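Local coordinates for protein fatty acid synthase 1, isoform A (PDB 6FN6) that probably builds long-chain saturated fatty acids from acetyl-CoA and malonyl-CoA using NADPH, this piece being its dehydratase, enoylreductase and ketoreductase region, at residues Glu113-Leu117 with Asn232-Ser236; Asp336-Ser342 with Val358-Asp364. All coordinates share one frame; numbering follows the deposited sequence.

Overall arrangement
Contacts 1 and 2 follow one another along the chain, contact 1 closing before contact 2 opens, and they lie on opposite sides of its centre. Their centres are about 75 Å apart and their nearest atoms about 56 Å; they share no strand, helix or sheet. Contact 1 belongs to the double-hotdog dehydratase, where a loop lies against strand 233-236. Contact 2 pairs strands 334-341 and 359-362 at one edge of a separate mixed sheet, whose strand order resembles the methyltransferase fold. The pair thus samples two separate parts of the modifying region, and neither contact lies close to the predicted dehydratase residues.

Contact 1 of 2, residues Glu113-Leu117 with Asn232-Ser236; sequences EELPL and NVIKS
Lys235 NZ is gripped by two carboxylates: Glu114 OE2 forms a salt bridge with it across the contact at 3.3 Å, and Glu240 OE1, on the next strand, forms another while also accepting Leu115 N, so that one carboxylate oxygen joins the loop backbone to the lysine. The lysine leaves its strand with CG anti to the backbone N (chi1 -167°), runs extended to CE and bends only at the last torsion (chi4 55°), which brings the ammonium to the glutamate. The two side chains meet at about a right angle. Glu114 also has its second oxygen occupied, OE1 accepting a hydrogen bond from Asn202.

The aliphatic part of Lys235 reaches over to the loop, crossing Leu117 obliquely, with CE 3.9 Å from Leu115 O and CD 4.1 Å from Leu117 CD1. Segment 113-117 sits between strands 98-105 and 129-130, probably in the linker that joins the two hotdog folds of the dehydratase, and it leans on strand 233-236 of the C-terminal hotdog. No backbone hydrogen bond joins the two segments; side chains carry the contact. Pro116 is the centre of an inverse gamma turn, closed by a weak bond from Leu117 N to Leu115 O at 3.0 Å, and the turn presents both leucines to the strand while CB of Pro116 points away from it.

Val233 receives one leucine on each methyl: CG2 meets Leu115 CD1 at 4.1 Å, and CG1 meets Leu117 CD1 at 4.2 Å. Where this strand begins, Asn232 and Val233 both face Tyr228 in a G1 beta bulge. Gln770 and Arg774 of the second subunit pack on Leu115 and Leu117, respectively.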
ATOM      1  N   GLU A 113      15.944  -5.107  21.466  1.00 75.58           N
ATOM      2  CA  GLU A 113      15.041  -4.266  20.687  1.00 73.98           C
ATOM      3  C   GLU A 113      15.407  -2.781  20.751  1.00 69.52           C
ATOM      4  O   GLU A 113      14.895  -1.979  19.968  1.00 65.13           O
ATOM      5  CB  GLU A 113      13.601  -4.460  21.172  1.00 76.34           C
ATOM      6  CG  GLU A 113      13.058  -5.868  20.976  1.00 83.57           C
ATOM      7  CD  GLU A 113      12.815  -6.212  19.520  1.00 87.41           C
ATOM      8  OE1 GLU A 113      12.061  -5.475  18.852  1.00 86.77           O
ATOM      9  OE2 GLU A 113      13.374  -7.222  19.043  1.00 90.86           O
ATOM     10  N   GLU A 114      16.298  -2.420  21.671  1.00 62.02           N
ATOM     11  CA  GLU A 114      16.681  -1.021  21.858  1.00 59.23           C
ATOM     12  C   GLU A 114      17.896  -0.649  21.014  1.00 58.01           C
ATOM     13  O   GLU A 114      18.622  -1.525  20.542  1.00 61.76           O
ATOM     14  CB  GLU A 114      16.978  -0.745  23.333  1.00 64.90           C
ATOM     15  CG  GLU A 114      15.883  -1.209  24.275  1.00 69.67           C
ATOM     16  CD  GLU A 114      15.899  -0.476  25.600  1.00 72.02           C
ATOM     17  OE1 GLU A 114      16.472  -1.014  26.572  1.00 73.71           O
ATOM     18  OE2 GLU A 114      15.333   0.635  25.672  1.00 71.85           O
ATOM     19  N   LEU A 115      18.114   0.651  20.830  1.00 52.24           N
ATOM     20  CA  LEU A 115      19.262   1.137  20.069  1.00 52.51           C
ATOM     21  C   LEU A 115      20.401   1.524  21.014  1.00 57.08           C
ATOM     22  O   LEU A 115      20.160   2.138  22.057  1.00 52.60           O
ATOM     23  CB  LEU A 115      18.871   2.339  19.204  1.00 49.55           C
ATOM     24  CG  LEU A 115      17.923   2.101  18.026  1.00 48.45           C
ATOM     25  CD1 LEU A 115      17.507   3.429  17.413  1.00 45.99           C
ATOM     26  CD2 LEU A 115      18.569   1.216  16.974  1.00 50.65           C
ATOM     27  N   PRO A 116      21.651   1.181  20.648  1.00 69.84           N
ATOM     28  CA  PRO A 116      22.813   1.548  21.466  1.00 73.30           C
ATOM     29  C   PRO A 116      23.216   3.006  21.274  1.00 72.80           C
ATOM     30  O   PRO A 116      24.135   3.291  20.505  1.00 76.64           O
ATOM     31  CB  PRO A 116      23.902   0.601  20.965  1.00 75.65           C
ATOM     32  CG  PRO A 116      23.554   0.368  19.543  1.00 74.24           C
ATOM     33  CD  PRO A 116      22.049   0.378  19.475  1.00 72.54           C
ATOM     34  N   LEU A 117      22.538   3.913  21.968  1.00 61.21           N
ATOM     35  CA  LEU A 117      22.755   5.341  21.775  1.00 61.20           C
ATOM     36  C   LEU A 117      23.394   5.971  23.007  1.00 62.66           C
ATOM     37  O   LEU A 117      22.958   5.737  24.134  1.00 62.25           O
ATOM     38  CB  LEU A 117      21.431   6.037  21.456  1.00 61.03           C
ATOM     39  CG  LEU A 117      20.826   5.691  20.092  1.00 63.23           C
ATOM     40  CD1 LEU A 117      19.370   6.128  20.027  1.00 63.27           C
ATOM     41  CD2 LEU A 117      21.628   6.308  18.958  1.00 66.49           C
ATOM     42  N   ASN A 232      15.839  10.302  13.958  1.00 42.51           N
ATOM     43  CA  ASN A 232      14.484  10.577  14.432  1.00 43.95           C
ATOM     44  C   ASN A 232      14.113   9.685  15.612  1.00 40.01           C
ATOM     45  O   ASN A 232      13.221   8.847  15.507  1.00 42.12           O
ATOM     46  CB  ASN A 232      13.470  10.394  13.299  1.00 47.10           C
ATOM     47  CG  ASN A 232      12.094  10.938  13.654  1.00 47.41           C
ATOM     48  OD1 ASN A 232      11.759  11.105  14.829  1.00 46.11           O
ATOM     49  ND2 ASN A 232      11.291  11.220  12.636  1.00 46.04           N
ATOM     50  N   VAL A 233      14.793   9.883  16.738  1.00 36.62           N
ATOM     51  CA  VAL A 233      14.533   9.097  17.938  1.00 36.97           C
ATOM     52  C   VAL A 233      14.503   9.981  19.183  1.00 34.12           C
ATOM     53  O   VAL A 233      15.337  10.868  19.349  1.00 34.20           O
ATOM     54  CB  VAL A 233      15.585   7.975  18.097  1.00 36.24           C
ATOM     55  CG1 VAL A 233      15.357   7.193  19.389  1.00 36.82           C
ATOM     56  CG2 VAL A 233      15.551   7.041  16.903  1.00 37.06           C
ATOM     57  N   ILE A 234      13.518   9.738  20.043  1.00 38.91           N
ATOM     58  CA  ILE A 234      13.449  10.374  21.351  1.00 38.77           C
ATOM     59  C   ILE A 234      13.696   9.286  22.387  1.00 40.85           C
ATOM     60  O   ILE A 234      12.903   8.353  22.508  1.00 45.80           O
ATOM     61  CB  ILE A 234      12.090  11.062  21.593  1.00 36.58           C
ATOM     62  CG1 ILE A 234      11.707  11.973  20.426  1.00 37.45           C
ATOM     63  CG2 ILE A 234      12.126  11.876  22.875  1.00 36.70           C
ATOM     64  CD1 ILE A 234      10.209  12.085  20.237  1.00 38.39           C
ATOM     65  N   LYS A 235      14.783   9.407  23.142  1.00 38.52           N
ATOM     66  CA  LYS A 235      15.148   8.371  24.102  1.00 41.16           C
ATOM     67  C   LYS A 235      15.342   8.916  25.515  1.00 43.08           C
ATOM     68  O   LYS A 235      16.108   9.856  25.733  1.00 40.61           O
ATOM     69  CB  LYS A 235      16.421   7.660  23.642  1.00 42.71           C
ATOM     70  CG  LYS A 235      16.703   6.376  24.397  1.00 47.59           C
ATOM     71  CD  LYS A 235      17.783   5.548  23.723  1.00 50.76           C
ATOM     72  CE  LYS A 235      18.074   4.278  24.512  1.00 55.17           C
ATOM     73  NZ  LYS A 235      16.851   3.454  24.747  1.00 56.34           N
ATOM     74  N   SER A 236      14.636   8.318  26.470  1.00 43.44           N
ATOM     75  CA  SER A 236      14.799   8.668  27.873  1.00 44.35           C
ATOM     76  C   SER A 236      14.571   7.447  28.756  1.00 46.63           C
ATOM     77  O   SER A 236      13.466   6.908  28.810  1.00 45.39           O
ATOM     78  CB  SER A 236      13.842   9.793  28.267  1.00 40.18           C
ATOM     79  OG  SER A 236      14.024  10.159  29.626  1.00 40.44           O
TER

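Contact 2 of 2, residues Asp336-Ser342 with Val358-Asp364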
ATOM      1  N   ASP A 336     -27.494  51.934  35.160  1.00 65.02           N
ATOM      2  CA  ASP A 336     -28.929  51.735  35.292  1.00 68.86           C
ATOM      3  C   ASP A 336     -29.646  52.718  34.381  1.00 65.62           C
ATOM      4  O   ASP A 336     -30.018  53.812  34.805  1.00 66.86           O
ATOM      5  CB  ASP A 336     -29.381  51.927  36.739  1.00 77.37           C
ATOM      6  CG  ASP A 336     -30.887  51.852  36.894  1.00 82.30           C
ATOM      7  OD1 ASP A 336     -31.536  51.166  36.074  1.00 82.56           O
ATOM      8  OD2 ASP A 336     -31.421  52.469  37.839  1.00 83.07           O
ATOM      9  N   VAL A 337     -29.832  52.327  33.126  1.00 54.14           N
ATOM     10  CA  VAL A 337     -30.452  53.198  32.137  1.00 49.71           C
ATOM     11  C   VAL A 337     -31.871  52.724  31.868  1.00 50.50           C
ATOM     12  O   VAL A 337     -32.122  51.526  31.744  1.00 51.98           O
ATOM     13  CB  VAL A 337     -29.627  53.244  30.838  1.00 46.75           C
ATOM     14  CG1 VAL A 337     -30.282  54.164  29.817  1.00 46.19           C
ATOM     15  CG2 VAL A 337     -28.205  53.690  31.128  1.00 42.49           C
ATOM     16  N   ALA A 338     -32.797  53.672  31.790  1.00 66.89           N
ATOM     17  CA  ALA A 338     -34.195  53.363  31.528  1.00 69.78           C
ATOM     18  C   ALA A 338     -34.753  54.302  30.469  1.00 74.30           C
ATOM     19  O   ALA A 338     -34.226  55.394  30.257  1.00 73.58           O
ATOM     20  CB  ALA A 338     -35.011  53.459  32.807  1.00 70.35           C
ATOM     21  N   VAL A 339     -35.815  53.868  29.798  1.00 76.64           N
ATOM     22  CA  VAL A 339     -36.508  54.720  28.845  1.00 76.26           C
ATOM     23  C   VAL A 339     -37.871  55.067  29.422  1.00 81.07           C
ATOM     24  O   VAL A 339     -38.685  54.187  29.702  1.00 82.94           O
ATOM     25  CB  VAL A 339     -36.640  54.045  27.469  1.00 77.89           C
ATOM     26  CG1 VAL A 339     -37.327  54.978  26.476  1.00 78.19           C
ATOM     27  CG2 VAL A 339     -35.274  53.624  26.949  1.00 75.11           C
ATOM     28  N   VAL A 340     -38.111  56.361  29.594  1.00 77.82           N
ATOM     29  CA  VAL A 340     -39.355  56.845  30.172  1.00 83.21           C
ATOM     30  C   VAL A 340     -40.317  57.218  29.054  1.00 88.75           C
ATOM     31  O   VAL A 340     -39.941  57.901  28.102  1.00 88.89           O
ATOM     32  CB  VAL A 340     -39.114  58.039  31.107  1.00 80.65           C
ATOM     33  CG1 VAL A 340     -40.384  58.374  31.871  1.00 81.56           C
ATOM     34  CG2 VAL A 340     -37.970  57.746  32.068  1.00 78.77           C
ATOM     35  N   THR A 341     -41.560  56.765  29.176  1.00 80.83           N
ATOM     36  CA  THR A 341     -42.570  57.027  28.159  1.00 85.37           C
ATOM     37  C   THR A 341     -43.852  57.537  28.802  1.00 87.54           C
ATOM     38  O   THR A 341     -44.329  56.983  29.793  1.00 86.10           O
ATOM     39  CB  THR A 341     -42.881  55.764  27.329  1.00 90.09           C
ATOM     40  OG1 THR A 341     -43.872  56.073  26.341  1.00 94.12           O
ATOM     41  CG2 THR A 341     -43.388  54.631  28.220  1.00 92.06           C
ATOM     42  N   SER A 342     -44.399  58.604  28.230  1.00125.42           N
ATOM     43  CA  SER A 342     -45.642  59.183  28.713  1.00126.41           C
ATOM     44  C   SER A 342     -46.819  58.734  27.856  1.00126.68           C
ATOM     45  O   SER A 342     -47.976  58.945  28.220  1.00127.76           O
ATOM     46  CB  SER A 342     -45.549  60.711  28.717  1.00124.46           C
ATOM     47  OG  SER A 342     -46.722  61.294  29.253  1.00126.17           O
ATOM     48  N   VAL A 358     -31.896  47.549  28.880  1.00 72.13           N
ATOM     49  CA  VAL A 358     -32.390  48.850  29.297  1.00 69.08           C
ATOM     50  C   VAL A 358     -33.835  48.653  29.723  1.00 71.45           C
ATOM     51  O   VAL A 358     -34.668  48.212  28.932  1.00 73.22           O
ATOM     52  CB  VAL A 358     -32.258  49.897  28.170  1.00 66.76           C
ATOM     53  CG1 VAL A 358     -32.937  51.204  28.556  1.00 66.57           C
ATOM     54  CG2 VAL A 358     -30.797  50.143  27.843  1.00 64.65           C
ATOM     55  N   ARG A 359     -34.132  48.979  30.974  1.00 65.54           N
ATOM     56  CA  ARG A 359     -35.484  48.817  31.489  1.00 68.94           C
ATOM     57  C   ARG A 359     -36.387  49.929  30.969  1.00 67.86           C
ATOM     58  O   ARG A 359     -35.918  50.870  30.332  1.00 61.15           O
ATOM     59  CB  ARG A 359     -35.473  48.785  33.019  1.00 69.97           C
ATOM     60  CG  ARG A 359     -34.862  50.004  33.683  1.00 68.90           C
ATOM     61  CD  ARG A 359     -34.334  49.654  35.064  1.00 68.32           C
ATOM     62  NE  ARG A 359     -34.092  50.846  35.871  1.00 70.99           N
ATOM     63  CZ  ARG A 359     -35.029  51.475  36.571  1.00 76.56           C
ATOM     64  NH1 ARG A 359     -36.282  51.033  36.568  1.00 79.54           N
ATOM     65  NH2 ARG A 359     -34.716  52.552  37.277  1.00 77.37           N
ATOM     66  N   VAL A 360     -37.684  49.805  31.235  1.00 69.33           N
ATOM     67  CA  VAL A 360     -38.658  50.805  30.816  1.00 71.99           C
ATOM     68  C   VAL A 360     -39.592  51.168  31.966  1.00 74.61           C
ATOM     69  O   VAL A 360     -40.193  50.293  32.589  1.00 74.42           O
ATOM     70  CB  VAL A 360     -39.466  50.309  29.597  1.00 74.87           C
ATOM     71  CG1 VAL A 360     -40.494  51.350  29.165  1.00 76.06           C
ATOM     72  CG2 VAL A 360     -38.537  49.962  28.443  1.00 73.41           C
ATOM     73  N   VAL A 361     -39.706  52.463  32.241  1.00 93.11           N
ATOM     74  CA  VAL A 361     -40.585  52.953  33.294  1.00 94.79           C
ATOM     75  C   VAL A 361     -41.749  53.701  32.650  1.00100.29           C
ATOM     76  O   VAL A 361     -41.579  54.373  31.632  1.00 98.42           O
ATOM     77  CB  VAL A 361     -39.822  53.847  34.290  1.00 88.41           C
ATOM     78  CG1 VAL A 361     -40.763  54.392  35.360  1.00 87.44           C
ATOM     79  CG2 VAL A 361     -38.676  53.076  34.926  1.00 86.21           C
ATOM     80  N   SER A 362     -42.928  53.582  33.254  1.00111.80           N
ATOM     81  CA  SER A 362     -44.140  54.200  32.727  1.00115.86           C
ATOM     82  C   SER A 362     -44.604  55.359  33.598  1.00119.68           C
ATOM     83  O   SER A 362     -45.273  55.157  34.611  1.00124.02           O
ATOM     84  CB  SER A 362     -45.258  53.164  32.615  1.00118.13           C
ATOM     85  OG  SER A 362     -44.829  52.027  31.890  1.00117.66           O
ATOM     86  N   LYS A 363     -44.253  56.575  33.192  1.00 96.31           N
ATOM     87  CA  LYS A 363     -44.663  57.770  33.919  1.00 99.14           C
ATOM     88  C   LYS A 363     -44.798  58.966  32.984  1.00 99.32           C
ATOM     89  O   LYS A 363     -44.043  59.107  32.022  1.00 96.14           O
ATOM     90  CB  LYS A 363     -43.666  58.089  35.035  1.00100.53           C
ATOM     91  CG  LYS A 363     -43.808  57.199  36.259  1.00105.01           C
ATOM     92  CD  LYS A 363     -42.940  57.678  37.411  1.00106.22           C
ATOM     93  CE  LYS A 363     -43.080  56.773  38.626  1.00108.72           C
ATOM     94  NZ  LYS A 363     -44.456  56.799  39.197  1.00111.91           N
ATOM     95  N   ASP A 364     -45.767  59.823  33.282  1.00132.27           N
ATOM     96  CA  ASP A 364     -46.023  61.015  32.482  1.00133.68           C
ATOM     97  C   ASP A 364     -45.140  62.146  32.995  1.00131.84           C
ATOM     98  O   ASP A 364     -45.330  62.642  34.104  1.00131.51           O
ATOM     99  CB  ASP A 364     -47.503  61.403  32.552  1.00135.63           C
ATOM    100  CG  ASP A 364     -47.869  62.504  31.575  1.00133.57           C
ATOM    101  OD1 ASP A 364     -47.017  62.867  30.738  1.00132.48           O
ATOM    102  OD2 ASP A 364     -49.012  63.004  31.643  1.00132.43           O
TER
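Asp336 and Arg359 meet with their flat groups nearly coplanar, carboxylate and guanidinium planes 18° apart, near the N-terminal ends of two parallel strands. These strands and helix 346-353 between them form a beta-alpha-beta unit, with 359-362 outermost in a sheet whose order resembles that of class I methyltransferases, consistent with the pseudo-methyltransferase of animal fatty acid synthases. Asp336 OD1 uses its syn lone pair to accept Arg359 NE at 2.6 Å, close to the guanidinium plane, while a weaker bond runs from NH2 to OD2 at 3.3 Å. The arginine starts with CG between its backbone N and carbonyl carbon (chi1 57°), then extends to NE, lying across its neighbour strand: CG rests 3.6 Å from Ala338 CB, and that methyl also lies above one guanidinium face, offset toward its rim. NH2 is shared with Glu371 in a second salt bridge. An alanine at Asp336 removes both carboxylate oxygens, which is likely to leave Arg359 NE without its in-plane partner and the guanidinium held mainly by Glu371 and freer to turn.

Val361 follows Arg359 on the same face, its CG2 4.3 Å from Ala338 CB. On the face of Val339 and Val360, Val339 CG2 meets Val358 CG1 obliquely at 3.7 Å, with Leu353 of helix 346-353 against all three valines. Leu324 of helix 320-329 adds to the cover, touching Val337 and Val358.

Val339 bonds to the two residues flanking its partner Val360, as in parallel pairing. Val339 N gives a bond to Arg359 O at 3.0 Å. Its carbonyl oxygen takes Val361 N at 3.2 Å.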